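PDB 4R4X: pngf-ii from Elizabethkingia meningoseptica, which probably removes N-linked glycans from glycoproteins and glycopeptides as a peptide:N-glycosidase, hydrolysing the bond between the innermost sugar and its asparagine. Local coordinates for residues A[82-90]-A[98-106]; A[297-308]-A[324-335]. One frame throughout, in Å; residues are numbered along the deposited sequence.

Contact 1 (A[82-90]-A[98-106]); sequences KQEFKPTSE and NVKKAVTSV
Lys86 and Val103 form an antiparallel hydrogen-bonded pair, Lys86 N reaching Val103 O at 2.7 Å and Val103 N returning to Lys86 O at 2.9 Å, while the directions of the two short strand segments differ by 146° and Pro87 stands opposite Ala102 as the adjoining non-hydrogen-bonded pair. Pro87 has no N-H to offer, and past it the regular ladder gives way: Thr88 N makes a weak bond to Lys101 O, and the next backbone hydrogen bond that is not weak runs from Lys101 N to Glu90 O. Here Thr88 OG1 donates to Lys101 O at 2.9 Å from above the carbonyl plane and accepts from Glu90 N at 3.0 Å, closing an ST turn; chi1 of 80° places OG1 between its own N and carbonyl carbon, where both partners are reached. Water joins in, one molecule bridging Thr88 N and Lys101 O, another linking Thr88 O, Glu90 O and Lys100 NZ. Glu90 and Lys101 run side by side in the same direction, and Lys101 NZ meets Glu90 OE2 at 3.2 Å from above the carboxylate plane in a salt bridge. Lys101 NZ also forms a salt bridge with Glu112 of strand 109-116, which probably spreads its charge over both carboxylates. At the other end Thr104 OG1 donates to Glu84 O at 2.6 Å, and Thr104 CB lies over one face of the Phe85 ring, 3.8 Å from the centroid, a CH-pi contact; Thr104 CG2 lies close to Phe85 CE1. The two segments belong to the beta hairpin of strands 86-94 and 97-106. Strand 109-116 pairs with the far edge of 97-106 through backbone bonds from Lys100, Ala102 and Thr104, its Trp114 touching Glu90 and Lys101, while Leu132 of a loop touches Phe85.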
loop_
_atom_site.group_PDB
_atom_site.type_symbol
_atom_site.label_atom_id
_atom_site.label_comp_id
_atom_site.label_asym_id
_atom_site.label_seq_id
_atom_site.Cartn_x
_atom_site.Cartn_y
_atom_site.Cartn_z
ATOM N N LYS A 82 -6.577 36.233 8.454
ATOM C CA LYS A 82 -5.832 35.541 9.504
ATOM C C LYS A 82 -4.322 35.763 9.512
ATOM O O LYS A 82 -3.671 35.438 10.492
ATOM C CB LYS A 82 -6.112 34.040 9.462
ATOM C CG LYS A 82 -7.532 33.684 9.882
ATOM C CD LYS A 82 -7.833 32.217 9.613
ATOM C CE LYS A 82 -9.263 31.892 9.999
ATOM N NZ LYS A 82 -9.627 30.532 9.548
ATOM N N GLN A 83 -3.751 36.287 8.432
ATOM C CA GLN A 83 -2.296 36.467 8.383
ATOM C C GLN A 83 -1.951 37.554 9.382
ATOM O O GLN A 83 -2.653 38.549 9.439
ATOM C CB GLN A 83 -1.836 36.867 6.967
ATOM C CG GLN A 83 -2.169 35.786 5.949
ATOM C CD GLN A 83 -1.625 36.054 4.557
ATOM O OE1 GLN A 83 -1.067 37.119 4.265
ATOM N NE2 GLN A 83 -1.764 35.055 3.693
ATOM N N GLU A 84 -0.893 37.351 10.151
ATOM C CA GLU A 84 -0.427 38.319 11.144
ATOM C C GLU A 84 0.944 38.839 10.761
ATOM O O GLU A 84 1.906 38.078 10.765
ATOM C CB GLU A 84 -0.286 37.651 12.507
ATOM C CG GLU A 84 -1.585 37.406 13.237
ATOM C CD GLU A 84 -1.344 36.960 14.675
ATOM O OE1 GLU A 84 -0.964 35.787 14.891
ATOM O OE2 GLU A 84 -1.524 37.790 15.591
ATOM N N PHE A 85 1.027 40.130 10.461
ATOM C CA PHE A 85 2.288 40.786 10.116
ATOM C C PHE A 85 2.715 41.836 11.143
ATOM O O PHE A 85 1.873 42.536 11.708
ATOM C CB PHE A 85 2.184 41.416 8.725
ATOM C CG PHE A 85 2.322 40.417 7.625
ATOM C CD1 PHE A 85 3.578 40.007 7.201
ATOM C CD2 PHE A 85 1.199 39.846 7.041
ATOM C CE1 PHE A 85 3.710 39.051 6.203
ATOM C CE2 PHE A 85 1.328 38.888 6.047
ATOM C CZ PHE A 85 2.578 38.490 5.631
ATOM N N LYS A 86 4.017 41.908 11.395
ATOM C CA LYS A 86 4.601 42.976 12.200
ATOM C C LYS A 86 5.216 44.006 11.244
ATOM O O LYS A 86 5.932 43.626 10.306
ATOM C CB LYS A 86 5.703 42.438 13.124
ATOM C CG LYS A 86 5.315 41.277 14.039
ATOM C CD LYS A 86 4.578 41.728 15.300
ATOM C CE LYS A 86 3.060 41.749 15.129
ATOM N NZ LYS A 86 2.480 40.389 14.921
ATOM N N PRO A 87 4.941 45.304 11.473
ATOM C CA PRO A 87 5.525 46.331 10.615
ATOM C C PRO A 87 7.010 46.543 10.923
ATOM O O PRO A 87 7.479 46.203 12.019
ATOM C CB PRO A 87 4.684 47.589 10.942
ATOM C CG PRO A 87 4.185 47.372 12.336
ATOM C CD PRO A 87 4.077 45.878 12.533
ATOM N N THR A 88 7.752 47.032 9.938
ATOM C CA THR A 88 9.097 47.539 10.154
ATOM C C THR A 88 9.207 48.911 9.493
ATOM O O THR A 88 8.328 49.330 8.737
ATOM C CB THR A 88 10.211 46.644 9.549
ATOM O OG1 THR A 88 10.330 46.887 8.136
ATOM C CG2 THR A 88 9.948 45.167 9.817
ATOM N N SER A 89 10.303 49.597 9.767
ATOM C CA SER A 89 10.549 50.882 9.144
ATOM C C SER A 89 11.398 50.735 7.866
ATOM O O SER A 89 11.805 51.732 7.285
ATOM C CB SER A 89 11.210 51.823 10.159
ATOM O OG SER A 89 12.468 51.311 10.564
ATOM N N GLU A 90 11.644 49.507 7.404
ATOM C CA GLU A 90 12.505 49.332 6.247
ATOM C C GLU A 90 11.738 49.657 4.976
ATOM O O GLU A 90 10.581 49.240 4.798
ATOM C CB GLU A 90 13.103 47.929 6.185
ATOM C CG GLU A 90 14.127 47.713 7.281
ATOM C CD GLU A 90 14.713 46.332 7.285
ATOM O OE1 GLU A 90 15.102 45.827 6.203
ATOM O OE2 GLU A 90 14.798 45.760 8.387
ATOM N N ASN A 98 8.320 51.634 -5.051
ATOM C CA ASN A 98 8.535 51.811 -3.618
ATOM C C ASN A 98 7.989 50.625 -2.834
ATOM O O ASN A 98 6.852 50.219 -3.066
ATOM C CB ASN A 98 7.859 53.074 -3.142
ATOM C CG ASN A 98 8.489 54.314 -3.734
ATOM O OD1 ASN A 98 9.696 54.484 -3.711
ATOM N ND2 ASN A 98 7.670 55.161 -4.310
ATOM N N VAL A 99 8.802 50.089 -1.924
ATOM C CA VAL A 99 8.442 48.917 -1.124
ATOM C C VAL A 99 8.648 49.184 0.367
ATOM O O VAL A 99 9.515 49.986 0.761
ATOM C CB VAL A 99 9.219 47.637 -1.538
ATOM C CG1 VAL A 99 8.809 47.197 -2.951
ATOM C CG2 VAL A 99 10.730 47.832 -1.470
ATOM N N LYS A 100 7.821 48.505 1.160
ATOM C CA LYS A 100 7.911 48.447 2.614
ATOM C C LYS A 100 8.098 46.992 2.983
ATOM O O LYS A 100 7.635 46.095 2.290
ATOM C CB LYS A 100 6.624 48.953 3.265
ATOM C CG LYS A 100 6.403 50.447 3.138
ATOM C CD LYS A 100 5.021 50.899 3.593
ATOM C CE LYS A 100 4.753 50.657 5.073
ATOM N NZ LYS A 100 5.795 51.239 5.975
ATOM N N LYS A 101 8.809 46.754 4.066
ATOM C CA LYS A 101 8.984 45.433 4.568
ATOM C C LYS A 101 8.124 45.199 5.782
ATOM O O LYS A 101 8.019 46.061 6.663
ATOM C CB LYS A 101 10.435 45.199 4.946
ATOM C CG LYS A 101 10.733 43.736 5.191
ATOM C CD LYS A 101 12.151 43.542 5.723
ATOM C CE LYS A 101 12.169 43.329 7.221
ATOM N NZ LYS A 101 13.522 42.958 7.691
ATOM N N ALA A 102 7.533 44.009 5.836
ATOM C CA ALA A 102 6.831 43.523 7.023
ATOM C C ALA A 102 7.291 42.105 7.259
ATOM O O ALA A 102 7.849 41.463 6.349
ATOM C CB ALA A 102 5.340 43.561 6.819
ATOM N N VAL A 103 7.059 41.619 8.475
ATOM C CA VAL A 103 7.551 40.309 8.887
ATOM C C VAL A 103 6.415 39.478 9.458
ATOM O O VAL A 103 5.567 39.994 10.192
ATOM C CB VAL A 103 8.646 40.417 9.963
ATOM C CG1 VAL A 103 9.227 39.038 10.278
ATOM C CG2 VAL A 103 9.756 41.346 9.518
ATOM N N THR A 104 6.391 38.197 9.089
ATOM C CA THR A 104 5.456 37.244 9.678
ATOM C C THR A 104 6.170 35.964 10.065
ATOM O O THR A 104 7.314 35.716 9.653
ATOM C CB THR A 104 4.255 36.925 8.767
ATOM O OG1 THR A 104 3.267 36.210 9.519
ATOM C CG2 THR A 104 4.658 36.098 7.517
ATOM N N SER A 105 5.463 35.166 10.861
ATOM C CA SER A 105 5.956 33.905 11.385
ATOM C C SER A 105 4.916 32.809 11.124
ATOM O O SER A 105 3.773 32.931 11.542
ATOM C CB SER A 105 6.224 34.047 12.885
ATOM O OG SER A 105 6.861 32.893 13.406
ATOM N N VAL A 106 5.311 31.769 10.392
ATOM C CA VAL A 106 4.470 30.598 10.152
ATOM C C VAL A 106 5.274 29.345 10.508
ATOM O O VAL A 106 6.338 29.115 9.948
ATOM C CB VAL A 106 4.021 30.533 8.677
ATOM C CG1 VAL A 106 3.159 29.295 8.418
ATOM C CG2 VAL A 106 3.264 31.807 8.300
HETATM O O HOH W 1 8.430 50.136 6.039
HETATM O O HOH W 2 5.906 47.524 7.418
HETATM O O HOH W 3 5.284 50.015 8.444
#

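Contact 2 (A[297-308]-A[324-335]); sequences IELMRFFTPFGI and NNTPYRQDITEL
A chi1 of 67° sets Phe302 CG between the backbone N and the carbonyl carbon, and Tyr328, with CG anti to its carbonyl carbon (chi1 -50°), presents a ring face to it. The two side chains cross at about a right angle. An edge of Phe302 points at the Tyr328 face, with centroids 4.8 Å apart and planes inclined at 50°, and Phe302 CB adds a CH-pi contact over that face at 4.0 Å from the centroid. The phenol is fixed at its far end: Tyr328 OH donates to Phe303 O at 2.9 Å, approaching from above the carbonyl plane, so a buried hydroxyl spends its proton on a backbone carbonyl. In one of its two conformers, selenomethionine Met300 brings SE obliquely to the ring, 5.2 Å from the Tyr328 centroid, a tentative Met-aromatic contact. Leu299 CD2 meets Leu335 CD1 at 3.6 Å; at the other end Pro305 CG touches the hydroxyl of Thr326, which is hydrogen-bonded to Gln238. The axes of segments 300-303 and 326-331 come within 8.3 Å without a backbone hydrogen bond, for they belong to different antiparallel sheets. Leu299 and Met300 both face Val251 of strand 248-253, a classic beta bulge. Such face-to-face packing of sheets through interleaved side chains is that of a beta sandwich, consistent with the eight-stranded jelly-roll domains of the PNGase F family.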
loop_
_atom_site.group_PDB
_atom_site.type_symbol
_atom_site.label_atom_id
_atom_site.label_comp_id
_atom_site.label_asym_id
_atom_site.label_seq_id
_atom_site.Cartn_x
_atom_site.Cartn_y
_atom_site.Cartn_z
ATOM N N ILE A 297 -0.716 -18.383 -4.826
ATOM C CA ILE A 297 0.278 -17.476 -4.249
ATOM C C ILE A 297 -0.382 -16.645 -3.159
ATOM O O ILE A 297 -1.438 -15.995 -3.397
ATOM C CB ILE A 297 0.872 -16.585 -5.331
ATOM C CG1 ILE A 297 1.757 -17.454 -6.238
ATOM C CG2 ILE A 297 1.690 -15.400 -4.780
ATOM C CD1 ILE A 297 2.283 -16.713 -7.420
ATOM N N GLU A 298 0.255 -16.648 -1.990
ATOM C CA GLU A 298 -0.134 -15.766 -0.873
ATOM C C GLU A 298 0.444 -14.371 -1.059
ATOM O O GLU A 298 1.673 -14.179 -0.967
ATOM C CB GLU A 298 0.392 -16.317 0.456
ATOM C CG GLU A 298 -0.065 -17.696 0.754
ATOM C CD GLU A 298 0.479 -18.243 2.055
ATOM O OE1 GLU A 298 1.699 -18.130 2.310
ATOM O OE2 GLU A 298 -0.323 -18.802 2.823
ATOM N N LEU A 299 -0.392 -13.383 -1.363
ATOM C CA LEU A 299 0.107 -11.995 -1.367
ATOM C C LEU A 299 0.507 -11.560 0.043
ATOM O O LEU A 299 1.526 -10.902 0.215
ATOM C CB LEU A 299 -0.938 -11.013 -1.899
ATOM C CG LEU A 299 -1.450 -11.207 -3.322
ATOM C CD1 LEU A 299 -2.275 -9.975 -3.723
ATOM C CD2 LEU A 299 -0.276 -11.408 -4.295
HETATM N N MSE A 300 -0.294 -11.944 1.031
HETATM C CA MSE A 300 -0.138 -11.492 2.429
HETATM C C MSE A 300 -0.740 -12.543 3.321
HETATM O O MSE A 300 -1.906 -12.879 3.170
HETATM C CB MSE A 300 -0.879 -10.158 2.666
HETATM C CG MSE A 300 -0.881 -9.691 4.130
HETATM SE SE MSE A 300 -2.482 -8.612 4.586
HETATM C CE MSE A 300 -2.633 -7.539 2.944
ATOM N N ARG A 301 0.050 -13.082 4.258
ATOM C CA ARG A 301 -0.438 -13.973 5.292
ATOM C C ARG A 301 -0.611 -13.129 6.547
ATOM O O ARG A 301 0.314 -12.392 6.944
ATOM C CB ARG A 301 0.549 -15.129 5.537
ATOM C CG ARG A 301 0.259 -15.991 6.770
ATOM C CD ARG A 301 -0.306 -17.372 6.497
ATOM N NE ARG A 301 0.455 -18.144 5.511
ATOM C CZ ARG A 301 1.478 -18.976 5.736
ATOM N NH1 ARG A 301 1.964 -19.194 6.951
ATOM N NH2 ARG A 301 2.061 -19.577 4.694
ATOM N N PHE A 302 -1.806 -13.190 7.144
ATOM C CA PHE A 302 -2.123 -12.371 8.303
ATOM C C PHE A 302 -2.950 -13.175 9.290
ATOM O O PHE A 302 -3.533 -14.217 8.952
ATOM C CB PHE A 302 -2.848 -11.057 7.917
ATOM C CG PHE A 302 -4.242 -11.250 7.359
ATOM C CD1 PHE A 302 -4.439 -11.569 6.011
ATOM C CD2 PHE A 302 -5.369 -11.092 8.171
ATOM C CE1 PHE A 302 -5.718 -11.758 5.500
ATOM C CE2 PHE A 302 -6.656 -11.284 7.663
ATOM C CZ PHE A 302 -6.836 -11.612 6.328
ATOM N N PHE A 303 -2.989 -12.692 10.528
ATOM C CA PHE A 303 -3.796 -13.330 11.543
ATOM C C PHE A 303 -4.699 -12.300 12.154
ATOM O O PHE A 303 -4.236 -11.229 12.514
ATOM C CB PHE A 303 -2.891 -14.004 12.554
ATOM C CG PHE A 303 -2.154 -15.158 11.960
ATOM C CD1 PHE A 303 -0.999 -14.947 11.233
ATOM C CD2 PHE A 303 -2.710 -16.421 11.994
ATOM C CE1 PHE A 303 -0.364 -15.992 10.575
ATOM C CE2 PHE A 303 -2.064 -17.489 11.373
ATOM C CZ PHE A 303 -0.901 -17.269 10.638
ATOM N N THR A 304 -5.986 -12.608 12.262
ATOM C CA THR A 304 -6.920 -11.667 12.914
ATOM C C THR A 304 -6.639 -11.597 14.404
ATOM O O THR A 304 -6.169 -12.566 15.020
ATOM C CB THR A 304 -8.418 -11.974 12.701
ATOM O OG1 THR A 304 -8.815 -13.111 13.485
ATOM C CG2 THR A 304 -8.746 -12.198 11.250
ATOM N N PRO A 305 -6.889 -10.431 14.995
ATOM C CA PRO A 305 -6.844 -10.369 16.420
ATOM C C PRO A 305 -8.091 -11.040 17.005
ATOM O O PRO A 305 -8.916 -11.528 16.259
ATOM C CB PRO A 305 -6.766 -8.868 16.681
ATOM C CG PRO A 305 -7.571 -8.274 15.589
ATOM C CD PRO A 305 -7.304 -9.147 14.402
ATOM N N PHE A 306 -8.176 -11.129 18.323
ATOM C CA PHE A 306 -9.346 -11.681 18.986
ATOM C C PHE A 306 -10.480 -10.650 19.080
ATOM O O PHE A 306 -10.440 -9.758 19.924
ATOM C CB PHE A 306 -8.981 -12.097 20.389
ATOM C CG PHE A 306 -8.096 -13.311 20.490
ATOM C CD1 PHE A 306 -8.647 -14.585 20.616
ATOM C CD2 PHE A 306 -6.725 -13.177 20.579
ATOM C CE1 PHE A 306 -7.833 -15.695 20.804
ATOM C CE2 PHE A 306 -5.912 -14.279 20.736
ATOM C CZ PHE A 306 -6.461 -15.539 20.849
ATOM N N GLY A 307 -11.445 -10.748 18.181
ATOM C CA GLY A 307 -12.750 -10.072 18.293
ATOM C C GLY A 307 -12.822 -8.564 18.193
ATOM O O GLY A 307 -13.719 -7.914 18.794
ATOM N N ILE A 308 -11.922 -7.986 17.418
ATOM C CA ILE A 308 -11.843 -6.531 17.338
ATOM C C ILE A 308 -13.098 -5.875 16.747
ATOM O O ILE A 308 -13.677 -6.339 15.760
ATOM C CB ILE A 308 -10.602 -6.063 16.567
ATOM C CG1 ILE A 308 -10.316 -4.589 16.883
ATOM C CG2 ILE A 308 -10.781 -6.269 15.058
ATOM C CD1 ILE A 308 -8.991 -4.117 16.353
ATOM N N ASN A 324 -10.412 0.008 16.854
ATOM C CA ASN A 324 -11.669 -0.262 16.126
ATOM C C ASN A 324 -11.586 -1.277 15.010
ATOM O O ASN A 324 -12.575 -1.966 14.702
ATOM C CB ASN A 324 -12.232 1.067 15.601
ATOM C CG ASN A 324 -12.683 1.971 16.746
ATOM O OD1 ASN A 324 -13.183 1.484 17.749
ATOM N ND2 ASN A 324 -12.494 3.267 16.608
ATOM N N ASN A 325 -10.423 -1.355 14.377
ATOM C CA ASN A 325 -10.199 -2.325 13.307
ATOM C C ASN A 325 -8.686 -2.530 13.106
ATOM O O ASN A 325 -7.874 -1.811 13.696
ATOM C CB ASN A 325 -10.882 -1.863 12.012
ATOM C CG ASN A 325 -10.361 -0.526 11.531
ATOM O OD1 ASN A 325 -9.207 -0.400 11.167
ATOM N ND2 ASN A 325 -11.216 0.486 11.548
ATOM N N THR A 326 -8.333 -3.528 12.302
ATOM C CA THR A 326 -6.958 -3.917 12.110
ATOM C C THR A 326 -6.562 -3.640 10.686
ATOM O O THR A 326 -7.226 -4.126 9.780
ATOM C CB THR A 326 -6.717 -5.409 12.301
ATOM O OG1 THR A 326 -7.570 -5.908 13.332
ATOM C CG2 THR A 326 -5.245 -5.653 12.620
ATOM N N PRO A 327 -5.488 -2.858 10.488
ATOM C CA PRO A 327 -4.944 -2.657 9.166
ATOM C C PRO A 327 -3.724 -3.539 8.925
ATOM O O PRO A 327 -2.919 -3.750 9.843
ATOM C CB PRO A 327 -4.519 -1.211 9.206
ATOM C CG PRO A 327 -4.056 -1.014 10.630
ATOM C CD PRO A 327 -4.821 -1.992 11.474
ATOM N N TYR A 328 -3.618 -4.031 7.695
ATOM C CA TYR A 328 -2.490 -4.824 7.245
ATOM C C TYR A 328 -2.076 -4.337 5.862
ATOM O O TYR A 328 -2.897 -4.302 4.941
ATOM C CB TYR A 328 -2.858 -6.295 7.128
ATOM C CG TYR A 328 -3.556 -6.951 8.307
ATOM C CD1 TYR A 328 -4.932 -6.854 8.459
ATOM C CD2 TYR A 328 -2.844 -7.732 9.226
ATOM C CE1 TYR A 328 -5.590 -7.507 9.491
ATOM C CE2 TYR A 328 -3.495 -8.372 10.276
ATOM C CZ TYR A 328 -4.867 -8.255 10.397
ATOM O OH TYR A 328 -5.551 -8.903 11.407
ATOM N N ARG A 329 -0.809 -3.997 5.696
ATOM C CA ARG A 329 -0.336 -3.576 4.394
ATOM C C ARG A 329 1.035 -4.170 4.133
ATOM O O ARG A 329 1.966 -4.006 4.940
ATOM C CB ARG A 329 -0.297 -2.046 4.286
ATOM C CG ARG A 329 -0.066 -1.519 2.861
ATOM C CD ARG A 329 -0.093 0.010 2.795
ATOM N NE ARG A 329 -0.184 0.535 1.419
ATOM C CZ ARG A 329 0.087 1.790 1.058
ATOM N NH1 ARG A 329 0.513 2.681 1.950
ATOM N NH2 ARG A 329 -0.041 2.173 -0.220
ATOM N N GLN A 330 1.150 -4.834 2.988
ATOM C CA GLN A 330 2.388 -5.485 2.586
ATOM C C GLN A 330 2.877 -5.006 1.204
ATOM O O GLN A 330 2.093 -4.868 0.251
ATOM C CB GLN A 330 2.177 -6.987 2.519
ATOM C CG GLN A 330 3.463 -7.744 2.154
ATOM C CD GLN A 330 3.488 -9.174 2.614
ATOM O OE1 GLN A 330 3.928 -10.100 1.890
ATOM N NE2 GLN A 330 3.042 -9.386 3.793
ATOM N N ASP A 331 4.172 -4.772 1.126
ATOM C CA ASP A 331 4.893 -4.490 -0.125
ATOM C C ASP A 331 4.977 -5.806 -0.886
ATOM O O ASP A 331 5.480 -6.790 -0.362
ATOM C CB ASP A 331 6.261 -3.969 0.252
ATOM C CG ASP A 331 7.142 -3.587 -0.945
ATOM O OD1 ASP A 331 6.821 -3.927 -2.113
ATOM O OD2 ASP A 331 8.188 -2.956 -0.670
ATOM N N ILE A 332 4.456 -5.838 -2.102
ATOM C CA ILE A 332 4.494 -7.046 -2.920
ATOM C C ILE A 332 5.179 -6.795 -4.280
ATOM O O ILE A 332 4.884 -7.485 -5.263
ATOM C CB ILE A 332 3.072 -7.615 -3.142
ATOM C CG1 ILE A 332 2.101 -6.534 -3.602
ATOM C CG2 ILE A 332 2.541 -8.264 -1.874
ATOM C CD1 ILE A 332 0.783 -7.128 -4.087
ATOM N N THR A 333 6.123 -5.865 -4.303
ATOM C CA THR A 333 6.813 -5.396 -5.541
ATOM C C THR A 333 7.446 -6.544 -6.319
ATOM O O THR A 333 7.366 -6.585 -7.553
ATOM C CB THR A 333 7.857 -4.299 -5.183
ATOM O OG1 THR A 333 7.159 -3.166 -4.639
ATOM C CG2 THR A 333 8.685 -3.868 -6.393
ATOM N N GLU A 334 8.004 -7.519 -5.600
ATOM C CA GLU A 334 8.590 -8.707 -6.230
ATOM C C GLU A 334 7.608 -9.630 -7.007
ATOM O O GLU A 334 8.049 -10.487 -7.784
ATOM C CB GLU A 334 9.404 -9.533 -5.185
ATOM C CG GLU A 334 8.608 -10.480 -4.289
ATOM C CD GLU A 334 7.945 -9.822 -3.080
ATOM O OE1 GLU A 334 7.780 -8.586 -3.061
ATOM O OE2 GLU A 334 7.578 -10.552 -2.137
ATOM N N LEU A 335 6.302 -9.485 -6.793
ATOM C CA LEU A 335 5.322 -10.288 -7.536
ATOM C C LEU A 335 4.801 -9.596 -8.800
ATOM O O LEU A 335 3.900 -10.112 -9.482
ATOM C CB LEU A 335 4.146 -10.675 -6.618
ATOM C CG LEU A 335 4.534 -11.476 -5.372
ATOM C CD1 LEU A 335 3.341 -11.699 -4.458
ATOM C CD2 LEU A 335 5.168 -12.798 -5.799
#

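Overall arrangement
Two ways of joining beta strands can be compared here. Contact 1 pairs neighbours within one hairpin, so backbone bonds, waters and a salt bridge carry it, and much of it lies at the surface of the N-terminal domain. Contact 2 joins strands of separate sheets near the middle of the chain; it is buried, and its glue is aromatic, aliphatic and selenium packing, with one side-chain hydrogen bond across it. They share no element: contact 1 comes first along the chain, in the N-terminal domain, and contact 2 follows in the PNGase F-like part; their centres lie 52 Å apart and their nearest atoms about 28 Å.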